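Local coordinates for protein malic enzyme (PDB 3NV9) that probably catalyses the oxidative decarboxylation of malate to pyruvate with a nicotinamide dinucleotide as electron acceptor, at residues S9-C14 and V26-F31. Numbering follows the deposited sequence.
Sequences SNLEEC and VAKTQF. With SO4 (sulfate ion), chain D.
Leu11 lays its CD1 methyl over one face of the Phe31 ring, 4.1 Å from the ring centroid and 18° off the normal: a CH-pi contact displaced toward the CD2 and CE2 rim, for which phenylalanine supplies the flat face. The two side chains run antiparallel to one another, side by side. In Leu11 the CG lies anti to the backbone N (chi1 170°), which carries the forked end across to the helix, where CD2 sits between the Phe31 rim and CG of Lys28, 4.0 Å from the latter. A branched aliphatic residue suits this buried place, since its second methyl extends the contact from ring to lysine stem.

The contact sets a single loosely held turn of helix near the N-terminus against the long helix 21-43, which the chain enters after turning through residues 15-20. The side chain of Phe31 also touches Ala480 of helix 470-485, so N- and C-terminal parts of the chain meet here.

Polar closure comes from Glu12 and Lys28. The long lysine combines an apolar stem, packed against leucine, with a charged NZ that gives a salt-bridged hydrogen bond to the syn lone pair of Glu12 OE2 (3.0 Å). The Glu12 chain bends at chi2, and glutamate's second oxygen, OE1, serves Arg24. NZ also bonds the carbonyl of Asp352, which lies among the sodium-binding residues Thr348, Arg350 and Pro354.

Elsewhere on the helix, Gln30 NE2 donates a nearly straight bond (2.9 Å, 165°) to O4 of a sulfate ion, probably from the crystallisation liquor, which Lys33 and, from the second subunit, Arg71 also bind.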
# COMPACT_ATOMS: atom_id res chain seq x y z
N SER A 9 -6.15 14.73 26.76
CA SER A 9 -7.51 14.71 27.39
C SER A 9 -7.96 16.02 28.04
O SER A 9 -9.14 16.18 28.33
CB SER A 9 -7.61 13.58 28.44
OG SER A 9 -6.42 13.55 29.24
N ASN A 10 -7.05 16.96 28.28
CA ASN A 10 -7.36 18.10 29.11
C ASN A 10 -7.11 19.42 28.39
O ASN A 10 -6.69 20.41 29.00
CB ASN A 10 -6.52 18.05 30.40
CG ASN A 10 -5.01 18.24 30.14
OD1 ASN A 10 -4.47 17.84 29.08
ND2 ASN A 10 -4.32 18.83 31.12
N LEU A 11 -7.36 19.43 27.08
CA LEU A 11 -7.12 20.63 26.31
C LEU A 11 -8.03 21.78 26.78
O LEU A 11 -7.55 22.89 26.94
CB LEU A 11 -7.27 20.40 24.80
CG LEU A 11 -7.26 21.70 23.98
CD1 LEU A 11 -5.89 22.32 23.87
CD2 LEU A 11 -7.84 21.46 22.59
N GLU A 12 -9.31 21.49 26.99
CA GLU A 12 -10.28 22.45 27.51
C GLU A 12 -9.75 23.27 28.70
O GLU A 12 -9.86 24.51 28.71
CB GLU A 12 -11.63 21.78 27.86
CG GLU A 12 -12.34 21.08 26.67
CD GLU A 12 -12.89 22.02 25.57
OE1 GLU A 12 -13.29 23.17 25.86
OE2 GLU A 12 -12.95 21.58 24.39
N GLU A 13 -9.12 22.58 29.64
CA GLU A 13 -8.61 23.20 30.87
C GLU A 13 -7.32 23.96 30.64
O GLU A 13 -6.95 24.81 31.43
CB GLU A 13 -8.40 22.13 31.95
CG GLU A 13 -9.69 21.35 32.32
CD GLU A 13 -10.06 20.15 31.37
OE1 GLU A 13 -9.75 20.13 30.16
OE2 GLU A 13 -10.70 19.19 31.84
N CYS A 14 -6.60 23.63 29.56
CA CYS A 14 -5.34 24.32 29.26
C CYS A 14 -5.59 25.58 28.45
O CYS A 14 -4.68 26.38 28.23
CB CYS A 14 -4.37 23.39 28.51
SG CYS A 14 -3.85 21.96 29.50
N VAL A 26 -11.84 29.04 17.95
CA VAL A 26 -10.82 29.29 16.93
C VAL A 26 -9.53 28.69 17.42
O VAL A 26 -8.85 28.06 16.63
CB VAL A 26 -10.65 30.80 16.63
CG1 VAL A 26 -9.36 31.07 15.75
CG2 VAL A 26 -11.89 31.32 15.92
N ALA A 27 -9.19 28.86 18.70
CA ALA A 27 -7.93 28.34 19.27
C ALA A 27 -7.86 26.84 19.27
O ALA A 27 -6.80 26.30 19.05
CB ALA A 27 -7.64 28.87 20.68
N LYS A 28 -8.98 26.15 19.47
CA LYS A 28 -8.95 24.69 19.28
C LYS A 28 -8.60 24.30 17.85
O LYS A 28 -7.88 23.31 17.63
CB LYS A 28 -10.29 24.07 19.63
CG LYS A 28 -10.51 24.02 21.14
CD LYS A 28 -12.02 23.90 21.50
CE LYS A 28 -12.56 22.51 21.15
NZ LYS A 28 -13.95 22.34 21.67
N THR A 29 -9.12 25.06 16.89
CA THR A 29 -8.93 24.76 15.49
C THR A 29 -7.42 24.93 15.18
O THR A 29 -6.76 24.02 14.69
CB THR A 29 -9.88 25.61 14.59
OG1 THR A 29 -11.23 25.52 15.10
CG2 THR A 29 -9.93 25.10 13.13
N GLN A 30 -6.88 26.09 15.54
CA GLN A 30 -5.49 26.45 15.34
C GLN A 30 -4.56 25.51 16.11
O GLN A 30 -3.54 25.10 15.57
CB GLN A 30 -5.28 27.90 15.73
CG GLN A 30 -5.75 28.91 14.60
CD GLN A 30 -4.98 28.68 13.28
OE1 GLN A 30 -3.76 28.63 13.30
NE2 GLN A 30 -5.70 28.45 12.15
N PHE A 31 -4.92 25.11 17.34
CA PHE A 31 -4.07 24.14 18.09
C PHE A 31 -3.92 22.81 17.30
O PHE A 31 -2.77 22.35 17.04
CB PHE A 31 -4.59 23.86 19.49
CG PHE A 31 -3.94 22.66 20.16
CD1 PHE A 31 -2.65 22.74 20.67
CD2 PHE A 31 -4.63 21.44 20.26
CE1 PHE A 31 -2.02 21.62 21.28
CE2 PHE A 31 -4.04 20.32 20.88
CZ PHE A 31 -2.73 20.40 21.39
S SO4 D . -4.60 27.59 8.60
O1 SO4 D . -6.04 27.65 8.69
O2 SO4 D . -4.27 26.17 8.33
O3 SO4 D . -4.09 28.40 7.49
O4 SO4 D . -4.03 28.10 9.85